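Local atomic coordinates of xyloglucan-specific endo-beta-1,4-glucanase (Uncultured bacterium, PDB entry 4W88), a protein that hydrolyses internal beta-1,4-glucosidic bonds of xyloglucan as a glycoside hydrolase family 5 enzyme with a TIM-barrel fold. Residues T112-E117 and P164-L169; E45-V50 and D89-D94. The protein carries 1 engineered substitution. One frame throughout, in Å; residues are numbered along the deposited sequence.

Contact 1. Residues T112-E117 and P164-L169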
ATOM      1  N   THR A 112     -16.553   3.383   6.990  1.00 19.88           N
ATOM      2  CA  THR A 112     -17.315   2.215   6.503  1.00 21.97           C
ATOM      3  C   THR A 112     -18.622   1.939   7.262  1.00 25.05           C
ATOM      4  O   THR A 112     -18.739   0.957   7.940  1.00 27.75           O
ATOM      5  CB  THR A 112     -16.416   0.968   6.525  1.00 23.40           C
ATOM      6  OG1 THR A 112     -15.831   0.835   7.795  1.00 24.26           O
ATOM      7  CG2 THR A 112     -15.377   1.096   5.459  1.00 23.27           C
ATOM      8  N   ASP A 113     -19.557   2.871   7.181  1.00 25.29           N
ATOM      9  CA  ASP A 113     -20.879   2.675   7.697  1.00 25.13           C
ATOM     10  C   ASP A 113     -21.702   1.987   6.648  1.00 24.85           C
ATOM     11  O   ASP A 113     -21.959   2.533   5.578  1.00 24.24           O
ATOM     12  CB  ASP A 113     -21.465   4.023   8.087  1.00 31.29           C
ATOM     13  CG  ASP A 113     -22.881   3.931   8.578  1.00 32.03           C
ATOM     14  OD1 ASP A 113     -23.530   2.832   8.551  1.00 31.39           O
ATOM     15  OD2 ASP A 113     -23.342   5.004   8.980  1.00 40.32           O
ATOM     16  N   PRO A 114     -22.161   0.762   6.944  1.00 24.04           N
ATOM     17  CA  PRO A 114     -22.912   0.033   5.891  1.00 30.80           C
ATOM     18  C   PRO A 114     -24.192   0.753   5.438  1.00 34.53           C
ATOM     19  O   PRO A 114     -24.655   0.577   4.320  1.00 37.33           O
ATOM     20  CB  PRO A 114     -23.267  -1.293   6.606  1.00 33.24           C
ATOM     21  CG  PRO A 114     -22.173  -1.461   7.588  1.00 37.70           C
ATOM     22  CD  PRO A 114     -21.950  -0.080   8.128  1.00 30.52           C
ATOM     23  N   ASN A 115     -24.726   1.619   6.277  1.00 32.53           N
ATOM     24  CA  ASN A 115     -25.909   2.368   5.883  1.00 36.63           C
ATOM     25  C   ASN A 115     -25.635   3.450   4.903  1.00 33.92           C
ATOM     26  O   ASN A 115     -26.583   3.999   4.375  1.00 37.88           O
ATOM     27  CB  ASN A 115     -26.589   2.988   7.080  1.00 39.00           C
ATOM     28  CG  ASN A 115     -27.112   1.952   8.010  1.00 40.85           C
ATOM     29  OD1 ASN A 115     -27.530   0.852   7.606  1.00 41.63           O
ATOM     30  ND2 ASN A 115     -27.058   2.253   9.256  1.00 57.29           N
ATOM     31  N   ASN A 116     -24.374   3.741   4.659  1.00 29.43           N
ATOM     32  CA  ASN A 116     -23.988   4.791   3.723  1.00 27.70           C
ATOM     33  C   ASN A 116     -23.351   4.246   2.462  1.00 22.78           C
ATOM     34  O   ASN A 116     -22.524   4.943   1.830  1.00 25.00           O
ATOM     35  CB  ASN A 116     -23.026   5.737   4.403  1.00 28.28           C
ATOM     36  CG  ASN A 116     -22.924   7.030   3.732  1.00 30.98           C
ATOM     37  OD1 ASN A 116     -23.900   7.527   3.088  1.00 33.91           O
ATOM     38  ND2 ASN A 116     -21.731   7.670   3.888  1.00 33.63           N
ATOM     39  N   GLU A 117     -23.732   3.027   2.086  1.00 26.43           N
ATOM     40  CA  GLU A 117     -23.023   2.340   1.003  1.00 23.58           C
ATOM     41  C   GLU A 117     -23.047   3.129  -0.320  1.00 22.09           C
ATOM     42  O   GLU A 117     -22.004   3.240  -0.994  1.00 23.03           O
ATOM     43  CB  GLU A 117     -23.595   0.964   0.816  1.00 27.45           C
ATOM     44  CG  GLU A 117     -23.048   0.215  -0.376  1.00 36.92           C
ATOM     45  CD  GLU A 117     -23.535  -1.202  -0.450  1.00 35.79           C
ATOM     46  OE1 GLU A 117     -23.829  -1.628  -1.507  1.00 41.60           O
ATOM     47  OE2 GLU A 117     -23.566  -1.935   0.514  1.00 38.62           O
ATOM     48  N   PRO A 164     -19.138  -8.114  10.268  1.00 29.80           N
ATOM     49  CA  PRO A 164     -19.566  -8.776   9.048  1.00 26.35           C
ATOM     50  C   PRO A 164     -20.240  -7.835   8.065  1.00 28.63           C
ATOM     51  O   PRO A 164     -19.997  -7.933   6.836  1.00 27.00           O
ATOM     52  CB  PRO A 164     -20.536  -9.843   9.588  1.00 29.95           C
ATOM     53  CG  PRO A 164     -19.904 -10.221  10.911  1.00 32.11           C
ATOM     54  CD  PRO A 164     -19.584  -8.856  11.472  1.00 30.67           C
ATOM     55  N   ALA A 165     -21.070  -6.901   8.566  1.00 27.95           N
ATOM     56  CA  ALA A 165     -21.715  -5.948   7.630  1.00 26.50           C
ATOM     57  C   ALA A 165     -20.679  -5.033   6.917  1.00 26.18           C
ATOM     58  O   ALA A 165     -20.810  -4.677   5.753  1.00 25.39           O
ATOM     59  CB  ALA A 165     -22.783  -5.124   8.337  1.00 30.71           C
ATOM     60  N   GLU A 166     -19.660  -4.638   7.661  1.00 24.39           N
ATOM     61  CA  GLU A 166     -18.596  -3.815   7.106  1.00 22.94           C
ATOM     62  C   GLU A 166     -17.842  -4.575   6.017  1.00 20.82           C
ATOM     63  O   GLU A 166     -17.447  -4.006   4.996  1.00 23.51           O
ATOM     64  CB  GLU A 166     -17.650  -3.363   8.201  1.00 20.72           C
ATOM     65  CG  GLU A 166     -18.135  -2.165   9.034  1.00 21.44           C
ATOM     66  CD  GLU A 166     -17.164  -1.790  10.126  1.00 23.46           C
ATOM     67  OE1 GLU A 166     -16.888  -2.706  10.959  1.00 25.21           O
ATOM     68  OE2 GLU A 166     -16.625  -0.644  10.091  1.00 26.38           O
ATOM     69  N   ARG A 167     -17.573  -5.849   6.257  1.00 21.97           N
ATOM     70  CA  ARG A 167     -16.891  -6.632   5.278  1.00 27.11           C
ATOM     71  C   ARG A 167     -17.724  -6.811   3.998  1.00 20.57           C
ATOM     72  O   ARG A 167     -17.136  -6.817   2.923  1.00 24.45           O
ATOM     73  CB  ARG A 167     -16.422  -7.951   5.848  1.00 25.75           C
ATOM     74  CG  ARG A 167     -15.346  -7.757   6.891  1.00 21.46           C
ATOM     75  CD  ARG A 167     -14.697  -9.059   7.277  1.00 24.15           C
ATOM     76  NE  ARG A 167     -15.547  -9.967   7.992  1.00 27.70           N
ATOM     77  CZ  ARG A 167     -15.697 -10.042   9.324  1.00 24.61           C
ATOM     78  NH1 ARG A 167     -15.120  -9.207  10.116  1.00 33.02           N
ATOM     79  NH2 ARG A 167     -16.490 -10.969   9.829  1.00 35.19           N
ATOM     80  N   LYS A 168     -19.056  -6.942   4.108  1.00 24.21           N
ATOM     81  CA  LYS A 168     -19.934  -6.880   2.918  1.00 24.45           C
ATOM     82  C   LYS A 168     -19.762  -5.558   2.148  1.00 29.08           C
ATOM     83  O   LYS A 168     -19.700  -5.562   0.916  1.00 24.79           O
ATOM     84  CB  LYS A 168     -21.446  -7.197   3.213  1.00 31.00           C
ATOM     85  CG  LYS A 168     -21.793  -8.565   3.794  1.00 38.10           C
ATOM     86  CD  LYS A 168     -23.335  -8.819   3.828  1.00 58.48           C
ATOM     87  CE  LYS A 168     -24.039  -8.261   5.080  1.00 78.82           C
ATOM     88  NZ  LYS A 168     -24.109  -9.149   6.303  1.00 87.24           N
ATOM     89  N   LEU A 169     -19.715  -4.433   2.882  1.00 21.23           N
ATOM     90  CA  LEU A 169     -19.520  -3.113   2.284  1.00 23.47           C
ATOM     91  C   LEU A 169     -18.172  -3.043   1.574  1.00 22.34           C
ATOM     92  O   LEU A 169     -18.083  -2.490   0.478  1.00 20.16           O
ATOM     93  CB  LEU A 169     -19.632  -2.026   3.356  1.00 20.18           C
ATOM     94  CG  LEU A 169     -19.236  -0.610   2.960  1.00 18.88           C
ATOM     95  CD1 LEU A 169     -20.169  -0.077   1.852  1.00 20.84           C
ATOM     96  CD2 LEU A 169     -19.284   0.320   4.144  1.00 24.69           C
TER
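The hydroxyl of Thr112 meets a buried carboxylate on its anti side. Thr112 OG1 donates to Glu166 OE2 at 2.8 Å, 31° out of the carboxylate plane. The bond ties two parts of a (beta/alpha)8 barrel: the loop after strand 97-101 and the first turns of helix 164-182. Thr112 has OG1 set between its backbone N and carbonyl carbon (chi1 52°), which turns the hydroxyl toward the helix. The two side chains cross nearly at right angles. Tyr198 OH also bonds to OE2, while Glu166 OE1 takes the backbone N-H of Thr163. This grip holds the carboxylate at both oxygens, and its charge probably suits the start of the helix. With an alanine here, the hydroxyls of Thr112 and Tyr198 would probably lose their shared acceptor, and residues 112-117 their one hydrogen bond to 164-169.

Leu169 supplies the apolar centre. Its two methyls divide the work: Leu169 CD2 lies 3.6 Å from Thr112 C, and CD1 lies 3.7 Å from Glu117 CG. Glu117 and Leu169 run past each other in opposite directions. Nearer the helix start, Pro114 CG rests against Ala165 CB at 3.8 Å. The loop contains an Asx turn, in which Asn115 N donates to Asp113 OD1 at 2.8 Å from above the carboxylate plane.

Contact 2. Residues E45-V50 and D89-D94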
ATOM      1  N   GLU A  45      15.510  12.515  -8.529  1.00 19.69           N
ATOM      2  CA  GLU A  45      16.664  11.977  -7.879  1.00 20.13           C
ATOM      3  C   GLU A  45      16.290  11.099  -6.682  1.00 16.39           C
ATOM      4  O   GLU A  45      16.934  10.051  -6.439  1.00 20.48           O
ATOM      5  CB  GLU A  45      17.620  13.073  -7.413  1.00 22.12           C
ATOM      6  CG  GLU A  45      18.309  13.826  -8.552  1.00 22.14           C
ATOM      7  CD  GLU A  45      17.559  15.046  -9.066  1.00 24.60           C
ATOM      8  OE1 GLU A  45      16.331  15.219  -8.829  1.00 22.06           O
ATOM      9  OE2 GLU A  45      18.201  15.899  -9.745  1.00 25.18           O
ATOM     10  N   ILE A  46      15.296  11.523  -5.895  1.00 18.41           N
ATOM     11  CA  ILE A  46      14.851  10.688  -4.774  1.00 18.38           C
ATOM     12  C   ILE A  46      14.393   9.312  -5.319  1.00 16.05           C
ATOM     13  O   ILE A  46      14.744   8.255  -4.803  1.00 17.83           O
ATOM     14  CB  ILE A  46      13.747  11.424  -3.974  1.00 18.41           C
ATOM     15  CG1 ILE A  46      14.418  12.515  -3.106  1.00 19.29           C
ATOM     16  CG2 ILE A  46      13.001  10.450  -3.098  1.00 19.15           C
ATOM     17  CD1 ILE A  46      13.501  13.543  -2.522  1.00 20.06           C
ATOM     18  N   VAL A  47      13.539   9.337  -6.334  1.00 16.36           N
ATOM     19  CA  VAL A  47      12.994   8.118  -6.911  1.00 16.89           C
ATOM     20  C   VAL A  47      14.126   7.281  -7.517  1.00 15.79           C
ATOM     21  O   VAL A  47      14.156   6.045  -7.343  1.00 18.94           O
ATOM     22  CB  VAL A  47      11.836   8.448  -7.888  1.00 17.41           C
ATOM     23  CG1 VAL A  47      11.372   7.234  -8.668  1.00 18.46           C
ATOM     24  CG2 VAL A  47      10.660   9.073  -7.128  1.00 17.02           C
ATOM     25  N   ASP A  48      15.048   7.926  -8.240  1.00 17.08           N
ATOM     26  CA  ASP A  48      16.220   7.233  -8.785  1.00 19.18           C
ATOM     27  C   ASP A  48      16.989   6.458  -7.733  1.00 19.17           C
ATOM     28  O   ASP A  48      17.434   5.325  -7.916  1.00 19.02           O
ATOM     29  CB  ASP A  48      17.229   8.180  -9.434  1.00 21.08           C
ATOM     30  CG  ASP A  48      16.767   8.915 -10.643  1.00 17.59           C
ATOM     31  OD1 ASP A  48      15.743   8.574 -11.294  1.00 20.87           O
ATOM     32  OD2 ASP A  48      17.500   9.937 -10.931  1.00 19.20           O
ATOM     33  N   THR A  49      17.151   7.077  -6.576  1.00 18.19           N
ATOM     34  CA  THR A  49      17.982   6.513  -5.521  1.00 20.25           C
ATOM     35  C   THR A  49      17.348   5.242  -4.979  1.00 18.10           C
ATOM     36  O   THR A  49      18.035   4.240  -4.692  1.00 18.35           O
ATOM     37  CB  THR A  49      18.172   7.562  -4.388  1.00 17.89           C
ATOM     38  OG1 THR A  49      18.723   8.764  -4.921  1.00 20.54           O
ATOM     39  CG2 THR A  49      19.045   7.075  -3.284  1.00 24.24           C
ATOM     40  N   VAL A  50      16.025   5.296  -4.809  1.00 19.05           N
ATOM     41  CA  VAL A  50      15.247   4.101  -4.429  1.00 18.01           C
ATOM     42  C   VAL A  50      15.476   2.937  -5.432  1.00 16.57           C
ATOM     43  O   VAL A  50      15.857   1.826  -5.047  1.00 18.57           O
ATOM     44  CB  VAL A  50      13.732   4.468  -4.311  1.00 16.67           C
ATOM     45  CG1 VAL A  50      12.854   3.241  -4.108  1.00 17.39           C
ATOM     46  CG2 VAL A  50      13.535   5.466  -3.146  1.00 20.46           C
ATOM     47  N   ASP A  89       5.356   9.799 -12.891  1.00 15.76           N
ATOM     48  CA  ASP A  89       6.256   9.854 -14.032  1.00 17.89           C
ATOM     49  C   ASP A  89       7.712   9.759 -13.660  1.00 15.47           C
ATOM     50  O   ASP A  89       8.499   9.198 -14.450  1.00 17.73           O
ATOM     51  CB  ASP A  89       6.030  11.143 -14.811  1.00 20.34           C
ATOM     52  CG  ASP A  89       4.749  11.161 -15.586  1.00 19.21           C
ATOM     53  OD1 ASP A  89       4.079  10.128 -15.737  1.00 19.00           O
ATOM     54  OD2 ASP A  89       4.499  12.213 -16.186  1.00 19.78           O
ATOM     55  N   TYR A  90       8.132  10.231 -12.461  1.00 15.28           N
ATOM     56  CA  TYR A  90       9.502   9.935 -11.991  1.00 17.38           C
ATOM     57  C   TYR A  90       9.818   8.414 -12.037  1.00 17.38           C
ATOM     58  O   TYR A  90      10.895   7.985 -12.515  1.00 18.00           O
ATOM     59  CB  TYR A  90       9.757  10.411 -10.598  1.00 16.17           C
ATOM     60  CG  TYR A  90       9.638  11.899 -10.311  1.00 17.63           C
ATOM     61  CD1 TYR A  90      10.015  12.856 -11.237  1.00 17.41           C
ATOM     62  CD2 TYR A  90       9.219  12.325  -9.077  1.00 18.92           C
ATOM     63  CE1 TYR A  90       9.892  14.212 -10.966  1.00 17.23           C
ATOM     64  CE2 TYR A  90       9.112  13.678  -8.799  1.00 16.91           C
ATOM     65  CZ  TYR A  90       9.382  14.610  -9.724  1.00 18.70           C
ATOM     66  OH  TYR A  90       9.258  15.935  -9.412  1.00 19.29           O
ATOM     67  N   ALA A  91       8.844   7.617 -11.614  1.00 15.37           N
ATOM     68  CA  ALA A  91       8.980   6.191 -11.589  1.00 17.38           C
ATOM     69  C   ALA A  91       8.933   5.593 -12.999  1.00 18.91           C
ATOM     70  O   ALA A  91       9.702   4.670 -13.337  1.00 17.68           O
ATOM     71  CB  ALA A  91       7.968   5.551 -10.691  1.00 14.70           C
ATOM     72  N   VAL A  92       7.997   6.042 -13.791  1.00 16.32           N
ATOM     73  CA  VAL A  92       7.898   5.617 -15.247  1.00 15.90           C
ATOM     74  C   VAL A  92       9.217   5.870 -15.980  1.00 16.35           C
ATOM     75  O   VAL A  92       9.665   5.029 -16.737  1.00 17.87           O
ATOM     76  CB  VAL A  92       6.716   6.281 -15.991  1.00 17.75           C
ATOM     77  CG1 VAL A  92       6.686   5.881 -17.464  1.00 19.30           C
ATOM     78  CG2 VAL A  92       5.361   5.931 -15.323  1.00 17.22           C
ATOM     79  N   ASN A  93       9.844   6.998 -15.695  1.00 17.35           N
ATOM     80  CA  ASN A  93      11.120   7.367 -16.328  1.00 18.28           C
ATOM     81  C   ASN A  93      12.228   6.379 -16.067  1.00 17.87           C
ATOM     82  O   ASN A  93      13.184   6.320 -16.809  1.00 20.34           O
ATOM     83  CB  ASN A  93      11.592   8.766 -15.900  1.00 20.12           C
ATOM     84  CG  ASN A  93      10.746   9.879 -16.498  1.00 18.34           C
ATOM     85  OD1 ASN A  93      10.078   9.722 -17.514  1.00 19.98           O
ATOM     86  ND2 ASN A  93      10.775  11.029 -15.837  1.00 19.06           N
ATOM     87  N   ASP A  94      12.088   5.664 -14.971  1.00 16.38           N
ATOM     88  CA  ASP A  94      13.067   4.692 -14.529  1.00 17.83           C
ATOM     89  C   ASP A  94      12.640   3.237 -14.765  1.00 17.73           C
ATOM     90  O   ASP A  94      13.305   2.284 -14.324  1.00 22.00           O
ATOM     91  CB  ASP A  94      13.419   4.891 -13.045  1.00 19.45           C
ATOM     92  CG  ASP A  94      14.111   6.224 -12.731  1.00 18.76           C
ATOM     93  OD1 ASP A  94      14.289   7.043 -13.629  1.00 20.57           O
ATOM     94  OD2 ASP A  94      14.478   6.419 -11.500  1.00 21.14           O
TER
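Two neighbouring outer helices of the TIM barrel meet here, helix 44-53 and the C-terminal end of helix 78-92. Val47 carries the apolar half. Its CG1 is anti to the backbone N (chi1 172°) and reaches over the backbone of the other helix, 3.9 Å from Ala91 N. The other methyl, CG2, lies 3.8 Å from Tyr90 CB and 4.1 Å from Tyr90 CD2, approaching the ring obliquely. The contact is made mainly at Tyr90 CB, with ring atom CD2 grazed; the end of the side chain leads away, and its OH bonds to Arg83.

The polar half is a pair of partly exposed acids. Asp48 OD1 and Asp94 OD2 are 2.5 Å apart, with the two carboxylate planes turned 30° against each other. Asp94 OD2 also lies 3.3 Å from Asp48 CA, over the backbone of the facing helix. Gln44 joins the two sides: its NE2 donates to Asp48 OD1 and to Tyr90 O, and its OE1 accepts from Asn93 ND2.

Toward the barrel, Ala91 touches Ile98 of strand 97-101, and Val47 touches Met96 just before it. Other faces of helix 44-53 bring Ile46, Thr49 and Val50 against Leu319 of the short strand 319-320.

How the contacts relate
Both contacts lie in the outer layer of loops and helices around the same barrel, but on opposite sides of the chain's centre. Their centres are 38 Å apart, and the nearest atoms about 29 Å, so they do not touch. Along the chain, contact 2 closes before contact 1 opens, with strand 97-101 running between them. In contact 1 the side chain of Glu166 is about 11 Å from the bound galactose and about 13 Å from a bound xylose. The chain that carries the glycan-pocket residues Glu149, Gly154, Glu158 and Trp159 leads into helix 164-182. In contact 2, segment 89-94 leads on into strand 97-101, while 45-50 lies within helix 44-53.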